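Local structure of excinuclease ABC, subunit A. (Deinococcus radiodurans, 2VF7) at residues A96-R101 with V404-S409; G90-V95 with G400-L405; L368-L373 with P382-R387. The protein probably takes part in excision repair of damaged DNA as a zinc- and DNA-binding ATPase of the UvrA family within the ABC superfamily. The protein carries 1 engineered substitution. All coordinates share one frame; numbering follows the deposited sequence.

How the contacts relate
Contacts 1 and 2 are consecutive stretches of one strand pairing, 94-96 beside 402-406, and share Val404 and Leu405. Contact 2 is the apolar, regular part, with three backbone hydrogen bonds, and is buried partly by the second subunit. Contact 1 is where the strands part: one backbone bond and a leucine pair remain buried, while Arg101 runs on to an ADP and Asp406 lies near the P-loop. Contact 3, also buried, joins a turn to helix 382-393 and combines a tyrosine-glutamate pair with a leucine on the helix backbone, beside a second ADP. Gln386 OE1 accepts the backbone N-H of Asp406, so helix 382-393 and strand 402-406, which follow each other in the chain, tie the three together.

Contact 1: residues A96-R101 with V404-S409; sequences ALQQAR and VLDEPS. With ADP (adenosine-5'-diphosphate), chain E.
Leu97 meets both Val404 and Leu405, and this is the closely packed end of the contact. Ala96 pairs with Val404 as a parallel bridge, and Leu97 N then donates to Val404 O at 3.2 Å, the N-H reaching a carbonyl from whose plane it is tilted by 28°. The Leu97 and Leu405 side chains run alongside each other, Leu97 CD1 lying 4.0 Å from Leu405 CD2. Both leucines have CG anti to their own carbonyl carbon (chi1 -63° for Leu97), which sends both the same way, and helix 382-393 closes over them through Leu390 and Gln386.

Past this point the chains diverge. Gln98 still reaches across to Asp406, but both residues are partly exposed. Further on, Arg101 leaves the opposite segment altogether. Its chain, bent at chi2 and chi3, brings the guanidinium edge to O1A of the ADP alpha-phosphate, which lies in its plane, and Arg101 NH2 donates to O1A at 3.0 Å. A methionine here would lose this bond and would probably leave the alpha-phosphate oxygen without its guanidinium donor. Strand 402-406 running into Asp406 and Glu407 is the Walker B motif of an ABC ATPase, with Asp406 close to Ser50 of the P-loop, and the loop following strand 94-96 is consistent with the Q-loop.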
loop_
_atom_site.group_PDB
_atom_site.type_symbol
_atom_site.label_atom_id
_atom_site.label_comp_id
_atom_site.label_asym_id
_atom_site.label_seq_id
_atom_site.Cartn_x
_atom_site.Cartn_y
_atom_site.Cartn_z
ATOM N N ALA A 96 2.557 -4.293 15.400
ATOM C CA ALA A 96 3.675 -5.093 15.897
ATOM C C ALA A 96 4.910 -4.205 16.026
ATOM O O ALA A 96 5.306 -3.540 15.058
ATOM C CB ALA A 96 3.968 -6.289 14.990
ATOM N N LEU A 97 5.490 -4.188 17.228
ATOM C CA LEU A 97 6.737 -3.452 17.476
ATOM C C LEU A 97 8.019 -4.202 17.075
ATOM O O LEU A 97 9.126 -3.707 17.286
ATOM C CB LEU A 97 6.795 -2.933 18.918
ATOM C CG LEU A 97 5.665 -1.923 19.215
ATOM C CD1 LEU A 97 5.729 -1.448 20.639
ATOM C CD2 LEU A 97 5.682 -0.735 18.234
ATOM N N GLN A 98 7.846 -5.387 16.475
ATOM C CA GLN A 98 8.928 -6.131 15.827
ATOM C C GLN A 98 8.545 -6.505 14.412
ATOM O O GLN A 98 7.374 -6.750 14.118
ATOM C CB GLN A 98 9.287 -7.387 16.623
ATOM C CG GLN A 98 10.464 -8.186 16.043
ATOM C CD GLN A 98 11.499 -8.531 17.081
ATOM O OE1 GLN A 98 11.596 -9.677 17.498
ATOM N NE2 GLN A 98 12.275 -7.531 17.524
ATOM N N GLN A 99 9.541 -6.559 13.536
ATOM C CA GLN A 99 9.342 -6.974 12.158
ATOM C C GLN A 99 9.209 -8.501 12.038
ATOM O O GLN A 99 9.703 -9.255 12.885
ATOM C CB GLN A 99 10.526 -6.487 11.324
ATOM C CG GLN A 99 10.183 -5.950 9.950
ATOM C CD GLN A 99 11.433 -5.462 9.229
ATOM O OE1 GLN A 99 12.244 -6.268 8.754
ATOM N NE2 GLN A 99 11.607 -4.133 9.159
ATOM N N ALA A 100 8.554 -8.940 10.967
ATOM C CA ALA A 100 8.273 -10.362 10.724
ATOM C C ALA A 100 9.522 -11.254 10.616
ATOM O O ALA A 100 10.445 -10.958 9.861
ATOM C CB ALA A 100 7.406 -10.522 9.476
ATOM N N ARG A 101 9.527 -12.327 11.406
ATOM C CA ARG A 101 10.458 -13.473 11.322
ATOM C C ARG A 101 11.545 -13.490 10.241
ATOM O O ARG A 101 12.743 -13.549 10.568
ATOM C CB ARG A 101 9.651 -14.763 11.196
ATOM C CG ARG A 101 10.225 -15.940 11.927
ATOM C CD ARG A 101 9.953 -15.845 13.411
ATOM N NE ARG A 101 9.557 -17.141 13.930
ATOM C CZ ARG A 101 9.044 -17.349 15.129
ATOM N NH1 ARG A 101 8.870 -16.351 15.969
ATOM N NH2 ARG A 101 8.703 -18.576 15.487
ATOM N N VAL A 404 1.801 -5.523 19.928
ATOM C CA VAL A 404 2.276 -6.907 20.001
ATOM C C VAL A 404 3.820 -6.941 20.089
ATOM O O VAL A 404 4.527 -6.577 19.151
ATOM C CB VAL A 404 1.753 -7.748 18.811
ATOM C CG1 VAL A 404 1.826 -9.216 19.151
ATOM C CG2 VAL A 404 0.317 -7.365 18.470
ATOM N N LEU A 405 4.321 -7.340 21.254
ATOM C CA LEU A 405 5.754 -7.312 21.529
ATOM C C LEU A 405 6.368 -8.723 21.666
ATOM O O LEU A 405 5.718 -9.661 22.145
ATOM C CB LEU A 405 6.049 -6.449 22.767
ATOM C CG LEU A 405 5.683 -4.951 22.800
ATOM C CD1 LEU A 405 4.502 -4.682 23.716
ATOM C CD2 LEU A 405 6.849 -4.148 23.330
ATOM N N ASP A 406 7.616 -8.863 21.235
ATOM C CA ASP A 406 8.319 -10.154 21.321
ATOM C C ASP A 406 9.624 -10.044 22.104
ATOM O O ASP A 406 10.667 -9.717 21.538
ATOM C CB ASP A 406 8.585 -10.745 19.937
ATOM C CG ASP A 406 9.449 -12.002 20.001
ATOM O OD1 ASP A 406 10.637 -11.907 19.632
ATOM O OD2 ASP A 406 8.957 -13.072 20.451
ATOM N N GLU A 407 9.539 -10.309 23.408
ATOM C CA GLU A 407 10.665 -10.193 24.333
ATOM C C GLU A 407 11.357 -8.835 24.303
ATOM O O GLU A 407 12.437 -8.697 23.741
ATOM C CB GLU A 407 11.664 -11.327 24.123
ATOM C CG GLU A 407 11.241 -12.611 24.780
ATOM C CD GLU A 407 12.314 -13.675 24.697
ATOM O OE1 GLU A 407 12.114 -14.651 23.931
ATOM O OE2 GLU A 407 13.356 -13.528 25.388
ATOM N N PRO A 408 10.741 -7.826 24.935
ATOM C CA PRO A 408 11.319 -6.489 24.975
ATOM C C PRO A 408 12.419 -6.365 26.029
ATOM O O PRO A 408 13.116 -5.324 26.117
ATOM C CB PRO A 408 10.107 -5.604 25.320
ATOM C CG PRO A 408 8.893 -6.565 25.379
ATOM C CD PRO A 408 9.446 -7.884 25.640
ATOM N N SER A 409 12.574 -7.425 26.817
ATOM C CA SER A 409 13.596 -7.504 27.850
ATOM C C SER A 409 14.850 -8.214 27.351
ATOM O O SER A 409 15.791 -8.415 28.112
ATOM C CB SER A 409 13.048 -8.286 29.024
ATOM O OG SER A 409 12.541 -9.507 28.538
HETATM P PB ADP E . 7.052 -20.232 20.469
HETATM O O1B ADP E . 6.722 -20.562 21.897
HETATM O O2B ADP E . 8.442 -20.626 20.064
HETATM O O3B ADP E . 6.729 -18.790 20.123
HETATM P PA ADP E . 6.168 -21.092 17.960
HETATM O O1A ADP E . 7.449 -20.370 17.536
HETATM O O2A ADP E . 4.860 -20.618 17.420
HETATM O O3A ADP E . 6.078 -21.152 19.561
HETATM O "O5'" ADP E . 6.322 -22.612 17.455
HETATM C "C5'" ADP E . 5.238 -23.523 17.253
HETATM C "C4'" ADP E . 5.382 -24.138 15.871
HETATM O "O4'" ADP E . 5.125 -23.119 14.896
HETATM C "C3'" ADP E . 6.768 -24.693 15.544
HETATM O "O3'" ADP E . 6.664 -25.936 14.806
HETATM C "C2'" ADP E . 7.370 -23.585 14.692
HETATM O "O2'" ADP E . 8.428 -24.022 13.846
HETATM C "C1'" ADP E . 6.159 -23.080 13.917
HETATM N N9 ADP E . 6.295 -21.689 13.444
HETATM C C8 ADP E . 6.443 -20.605 14.235
HETATM N N7 ADP E . 6.555 -19.463 13.531
HETATM C C5 ADP E . 6.464 -19.828 12.237
HETATM C C6 ADP E . 6.464 -19.103 10.955
HETATM N N6 ADP E . 6.624 -17.753 10.934
HETATM N N1 ADP E . 6.330 -19.829 9.832
HETATM C C2 ADP E . 6.177 -21.173 9.838
HETATM N N3 ADP E . 6.153 -21.894 10.967
HETATM C C4 ADP E . 6.283 -21.285 12.179
#

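Contact 2: residues G90-V95 with G400-L405; sequences GLPPAV and GVVYVL
Pro92 and Val402 interlock most closely: the proline ring lies across the valine at about a right angle, and Val402 CG2 presses on Pro92 CG at 3.6 Å. That methyl sits in a notch whose other wall is the Pro93 carbonyl, and it gets there because, with CG1 anti to the backbone N (chi1 -160°), CG2 falls anti to the carbonyl carbon. Beside it, Pro92 CB rests on Gly400 O at 3.7 Å.

On the same face the bump is small and the hollow shallow. Ala94 CB faces both Val402 CB and Val404 CG2, more than 4 Å from each, and its single methyl leaves room for a helix to come close. The other face is filled differently. Val401 CG2 lies 3.8 Å above the Tyr403 ring plane, toward the rim, and Val95 CG2 comes up to that methyl at 4.2 Å. Val95 CB also approaches Tyr403 CE2 obliquely, so the tyrosine and the two valines close into one apolar patch.

Ala94 and Val95 pair with Val402 and Tyr403 as parallel strands. Val402 N donates to Pro93 O and Val95 N to Val402 O, each at an N-H...O angle of 167°, and Val404 N donates to Val95 O.

Strand 94-96 is the outermost strand of this chain's sheet, with 402-406 between it and 433-437. Helix 49-69 covers the Ala94 and Val404 face through Tyr58, Ala61 and Phe54, Gln393 of helix 382-393 takes the Tyr403 hydroxyl, and Pro93 of the second subunit packs on Pro93 and Val401.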
loop_
_atom_site.group_PDB
_atom_site.type_symbol
_atom_site.label_atom_id
_atom_site.label_comp_id
_atom_site.label_asym_id
_atom_site.label_seq_id
_atom_site.Cartn_x
_atom_site.Cartn_y
_atom_site.Cartn_z
ATOM N N GLY A 90 -14.026 -8.936 19.416
ATOM C CA GLY A 90 -13.543 -7.930 20.367
ATOM C C GLY A 90 -12.110 -7.481 20.178
ATOM O O GLY A 90 -11.474 -7.043 21.125
ATOM N N LEU A 91 -11.616 -7.567 18.944
ATOM C CA LEU A 91 -10.207 -7.331 18.634
ATOM C C LEU A 91 -9.992 -5.981 17.945
ATOM O O LEU A 91 -10.426 -5.808 16.800
ATOM C CB LEU A 91 -9.701 -8.435 17.691
ATOM C CG LEU A 91 -8.346 -9.123 17.875
ATOM C CD1 LEU A 91 -7.830 -9.444 16.475
ATOM C CD2 LEU A 91 -7.291 -8.345 18.674
ATOM N N PRO A 92 -9.298 -5.030 18.625
ATOM C CA PRO A 92 -9.022 -3.724 17.987
ATOM C C PRO A 92 -7.948 -3.848 16.881
ATOM O O PRO A 92 -7.442 -4.937 16.649
ATOM C CB PRO A 92 -8.553 -2.825 19.152
ATOM C CG PRO A 92 -8.426 -3.703 20.366
ATOM C CD PRO A 92 -8.711 -5.135 19.980
ATOM N N PRO A 93 -7.648 -2.753 16.152
ATOM C CA PRO A 93 -6.499 -2.841 15.233
ATOM C C PRO A 93 -5.184 -3.075 15.988
ATOM O O PRO A 93 -5.125 -2.831 17.190
ATOM C CB PRO A 93 -6.512 -1.478 14.535
ATOM C CG PRO A 93 -7.943 -1.008 14.670
ATOM C CD PRO A 93 -8.325 -1.447 16.053
ATOM N N ALA A 94 -4.151 -3.561 15.290
ATOM C CA ALA A 94 -2.908 -3.967 15.936
ATOM C C ALA A 94 -1.650 -3.430 15.259
ATOM O O ALA A 94 -1.578 -3.371 14.036
ATOM C CB ALA A 94 -2.844 -5.494 16.034
ATOM N N VAL A 95 -0.654 -3.083 16.081
ATOM C CA VAL A 95 0.695 -2.693 15.650
ATOM C C VAL A 95 1.723 -3.676 16.239
ATOM O O VAL A 95 1.739 -3.890 17.439
ATOM C CB VAL A 95 1.036 -1.248 16.132
ATOM C CG1 VAL A 95 2.344 -0.769 15.525
ATOM C CG2 VAL A 95 -0.100 -0.273 15.788
ATOM N N GLY A 400 -6.365 3.352 21.387
ATOM C CA GLY A 400 -7.200 2.210 21.039
ATOM C C GLY A 400 -6.626 1.189 20.065
ATOM O O GLY A 400 -7.361 0.666 19.250
ATOM N N VAL A 401 -5.323 0.913 20.116
ATOM C CA VAL A 401 -4.733 -0.175 19.310
ATOM C C VAL A 401 -4.189 -1.230 20.289
ATOM O O VAL A 401 -4.116 -0.961 21.486
ATOM C CB VAL A 401 -3.584 0.308 18.322
ATOM C CG1 VAL A 401 -4.108 1.196 17.228
ATOM C CG2 VAL A 401 -2.436 0.988 19.057
ATOM N N VAL A 402 -3.861 -2.417 19.783
ATOM C CA VAL A 402 -3.064 -3.411 20.503
ATOM C C VAL A 402 -1.610 -3.396 20.037
ATOM O O VAL A 402 -1.335 -3.479 18.840
ATOM C CB VAL A 402 -3.543 -4.868 20.268
ATOM C CG1 VAL A 402 -3.021 -5.781 21.410
ATOM C CG2 VAL A 402 -5.041 -4.950 20.164
ATOM N N TYR A 403 -0.683 -3.324 20.992
ATOM C CA TYR A 403 0.746 -3.499 20.703
ATOM C C TYR A 403 1.158 -4.938 20.934
ATOM O O TYR A 403 0.887 -5.509 21.988
ATOM C CB TYR A 403 1.586 -2.563 21.563
ATOM C CG TYR A 403 1.474 -1.115 21.126
ATOM C CD1 TYR A 403 0.748 -0.180 21.880
ATOM C CD2 TYR A 403 2.078 -0.688 19.954
ATOM C CE1 TYR A 403 0.652 1.157 21.471
ATOM C CE2 TYR A 403 1.977 0.635 19.526
ATOM C CZ TYR A 403 1.279 1.557 20.290
ATOM O OH TYR A 403 1.217 2.867 19.843
ATOM N N VAL A 404 1.801 -5.523 19.928
ATOM C CA VAL A 404 2.276 -6.907 20.001
ATOM C C VAL A 404 3.820 -6.941 20.089
ATOM O O VAL A 404 4.527 -6.577 19.151
ATOM C CB VAL A 404 1.753 -7.748 18.811
ATOM C CG1 VAL A 404 1.826 -9.216 19.151
ATOM C CG2 VAL A 404 0.317 -7.365 18.470
ATOM N N LEU A 405 4.321 -7.340 21.254
ATOM C CA LEU A 405 5.754 -7.312 21.529
ATOM C C LEU A 405 6.368 -8.723 21.666
ATOM O O LEU A 405 5.718 -9.661 22.145
ATOM C CB LEU A 405 6.049 -6.449 22.767
ATOM C CG LEU A 405 5.683 -4.951 22.800
ATOM C CD1 LEU A 405 4.502 -4.682 23.716
ATOM C CD2 LEU A 405 6.849 -4.148 23.330
#

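Contact 3: residues L368-L373 with P382-R387; sequences LGYLGL and PGELQR. With ADP (adenosine-5'-diphosphate), chain D.
Tyr370 and Glu384 supply the polar link across this contact. The Tyr370 hydroxyl donates to Glu384 OE2 at a modelled distance of 2.4 Å, so short that the exact value is doubtful. The carboxylate oxygen arrives at the edge of the phenol ring, in its plane, with ring and carboxylate planes 39° apart. Glu384 spans the gap with its chain extended beyond CG (chi2 169°), while Tyr370 swings its ring over its own backbone, CG lying between N and the carbonyl carbon (chi1 61°). The guanidinium end of Arg387 is used elsewhere, its NE and NH2 making weak bonds to Pro408 O and Ala410 O beyond strand 402-406.

The apolar part belongs to Leu368, whose side chain lies on the backbone of helix 382-393. Leu368 CD1 sits 3.7 Å from Arg387 O and 4.1 Å from Arg387 CB, and its other methyl, CD2, is 4.1 Å from Glu384 O. Leu371 comes in beside the carboxylate more loosely, and Leu388 of the same helix adds to the cover of both leucines.

Bonds to the nucleotide form a third group. The type I turn from Leu368 to Leu371 presents Tyr370 O to the ribose, where it accepts from ADP O2' at 3.1 Å and from ADP O3' at 3.2 Å. The phenol ring also leans on the sugar, Tyr370 CD2 being 3.5 Å from ADP C3'.

Leu380, Ser381 and Pro382-Glu384 read LSPGE, consistent with the ABC signature motif. Tyr370 thus lies at once on the ribose, through its carbonyl, and on the signature helix, through its hydroxyl, which probably ties the position of one to the other.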
loop_
_atom_site.group_PDB
_atom_site.type_symbol
_atom_site.label_atom_id
_atom_site.label_comp_id
_atom_site.label_asym_id
_atom_site.label_seq_id
_atom_site.Cartn_x
_atom_site.Cartn_y
_atom_site.Cartn_z
ATOM N N LEU A 368 18.386 4.337 26.903
ATOM C CA LEU A 368 18.782 4.333 25.491
ATOM C C LEU A 368 19.593 5.568 25.138
ATOM O O LEU A 368 19.745 5.884 23.949
ATOM C CB LEU A 368 17.543 4.271 24.589
ATOM C CG LEU A 368 16.715 2.990 24.491
ATOM C CD1 LEU A 368 15.342 3.312 23.924
ATOM C CD2 LEU A 368 17.423 1.943 23.636
ATOM N N GLY A 369 20.110 6.249 26.169
ATOM C CA GLY A 369 20.798 7.527 26.015
ATOM C C GLY A 369 22.259 7.421 25.621
ATOM O O GLY A 369 22.980 8.427 25.611
ATOM N N TYR A 370 22.698 6.208 25.291
ATOM C CA TYR A 370 24.089 5.945 24.872
ATOM C C TYR A 370 24.216 5.832 23.345
ATOM O O TYR A 370 25.325 5.791 22.804
ATOM C CB TYR A 370 24.629 4.676 25.552
ATOM C CG TYR A 370 23.845 3.429 25.198
ATOM C CD1 TYR A 370 22.752 3.010 25.976
ATOM C CD2 TYR A 370 24.180 2.676 24.074
ATOM C CE1 TYR A 370 22.020 1.868 25.627
ATOM C CE2 TYR A 370 23.465 1.545 23.729
ATOM C CZ TYR A 370 22.391 1.147 24.504
ATOM O OH TYR A 370 21.703 0.016 24.140
ATOM N N LEU A 371 23.073 5.767 22.669
ATOM C CA LEU A 371 23.007 5.710 21.215
ATOM C C LEU A 371 23.138 7.095 20.591
ATOM O O LEU A 371 22.692 8.083 21.158
ATOM C CB LEU A 371 21.683 5.062 20.768
ATOM C CG LEU A 371 21.441 3.580 21.109
ATOM C CD1 LEU A 371 20.031 3.118 20.735
ATOM C CD2 LEU A 371 22.484 2.675 20.464
ATOM N N GLY A 372 23.745 7.157 19.414
ATOM C CA GLY A 372 23.856 8.412 18.657
ATOM C C GLY A 372 22.794 8.451 17.575
ATOM O O GLY A 372 22.439 7.417 17.015
ATOM N N LEU A 373 22.282 9.632 17.256
ATOM C CA LEU A 373 21.189 9.694 16.281
ATOM C C LEU A 373 21.571 9.429 14.809
ATOM O O LEU A 373 20.693 9.303 13.956
ATOM C CB LEU A 373 20.269 10.925 16.480
ATOM C CG LEU A 373 20.641 12.380 16.773
ATOM C CD1 LEU A 373 19.355 13.165 16.836
ATOM C CD2 LEU A 373 21.398 12.563 18.072
ATOM N N PRO A 382 18.150 -6.778 18.302
ATOM C CA PRO A 382 16.666 -6.839 18.283
ATOM C C PRO A 382 15.983 -6.145 19.469
ATOM O O PRO A 382 14.882 -5.608 19.316
ATOM C CB PRO A 382 16.382 -8.341 18.323
ATOM C CG PRO A 382 17.579 -8.957 17.692
ATOM C CD PRO A 382 18.754 -8.111 18.121
ATOM N N GLY A 383 16.632 -6.148 20.630
ATOM C CA GLY A 383 16.063 -5.576 21.838
ATOM C C GLY A 383 16.283 -4.079 21.908
ATOM O O GLY A 383 15.517 -3.355 22.559
ATOM N N GLU A 384 17.334 -3.607 21.244
ATOM C CA GLU A 384 17.582 -2.180 21.141
ATOM C C GLU A 384 16.515 -1.474 20.296
ATOM O O GLU A 384 15.895 -0.522 20.781
ATOM C CB GLU A 384 18.998 -1.891 20.637
ATOM C CG GLU A 384 20.012 -1.661 21.787
ATOM C CD GLU A 384 21.484 -1.645 21.339
ATOM O OE1 GLU A 384 21.781 -2.037 20.195
ATOM O OE2 GLU A 384 22.357 -1.255 22.153
ATOM N N LEU A 385 16.276 -1.952 19.071
ATOM C CA LEU A 385 15.304 -1.282 18.196
ATOM C C LEU A 385 13.854 -1.460 18.575
ATOM O O LEU A 385 13.025 -0.644 18.202
ATOM C CB LEU A 385 15.514 -1.550 16.699
ATOM C CG LEU A 385 15.790 -2.894 16.048
ATOM C CD1 LEU A 385 14.706 -3.931 16.309
ATOM C CD2 LEU A 385 15.902 -2.654 14.561
ATOM N N GLN A 386 13.547 -2.508 19.327
ATOM C CA GLN A 386 12.184 -2.720 19.782
ATOM C C GLN A 386 11.897 -1.780 20.929
ATOM O O GLN A 386 10.750 -1.423 21.138
ATOM C CB GLN A 386 11.936 -4.175 20.192
ATOM C CG GLN A 386 10.453 -4.531 20.306
ATOM C CD GLN A 386 10.207 -5.968 20.665
ATOM O OE1 GLN A 386 9.072 -6.395 20.748
ATOM N NE2 GLN A 386 11.272 -6.732 20.870
ATOM N N ARG A 387 12.955 -1.379 21.643
ATOM C CA ARG A 387 12.892 -0.436 22.749
ATOM C C ARG A 387 12.832 1.002 22.254
ATOM O O ARG A 387 12.172 1.838 22.865
ATOM C CB ARG A 387 14.087 -0.624 23.703
ATOM C CG ARG A 387 13.758 -1.354 25.008
ATOM C CD ARG A 387 14.984 -1.649 25.879
ATOM N NE ARG A 387 15.547 -2.976 25.607
ATOM C CZ ARG A 387 16.837 -3.239 25.395
ATOM N NH1 ARG A 387 17.750 -2.274 25.434
ATOM N NH2 ARG A 387 17.223 -4.484 25.154
HETATM P PB ADP D . 26.397 -3.557 25.055
HETATM O O1B ADP D . 24.932 -3.222 24.943
HETATM O O2B ADP D . 26.902 -4.640 24.144
HETATM O O3B ADP D . 26.803 -3.724 26.494
HETATM P PA ADP D . 27.938 -2.051 23.109
HETATM O O1A ADP D . 26.954 -1.683 22.046
HETATM O O2A ADP D . 28.896 -3.180 22.903
HETATM O O3A ADP D . 27.190 -2.240 24.531
HETATM O "O5'" ADP D . 28.850 -0.727 23.277
HETATM C "C5'" ADP D . 28.390 0.410 23.996
HETATM C "C4'" ADP D . 28.820 1.728 23.372
HETATM O "O4'" ADP D . 29.396 1.537 22.082
HETATM C "C3'" ADP D . 27.578 2.573 23.160
HETATM O "O3'" ADP D . 27.875 3.938 23.442
HETATM C "C2'" ADP D . 27.246 2.386 21.692
HETATM O "O2'" ADP D . 26.486 3.465 21.129
HETATM C "C1'" ADP D . 28.619 2.209 21.073
HETATM N N9 ADP D . 28.528 1.410 19.826
HETATM C C8 ADP D . 28.414 0.063 19.754
HETATM N N7 ADP D . 28.362 -0.368 18.472
HETATM C C5 ADP D . 28.435 0.738 17.697
HETATM C C6 ADP D . 28.432 1.016 16.237
HETATM N N6 ADP D . 28.332 -0.005 15.350
HETATM N N1 ADP D . 28.532 2.306 15.831
HETATM C C2 ADP D . 28.621 3.330 16.710
HETATM N N3 ADP D . 28.632 3.151 18.050
HETATM C C4 ADP D . 28.544 1.903 18.592
#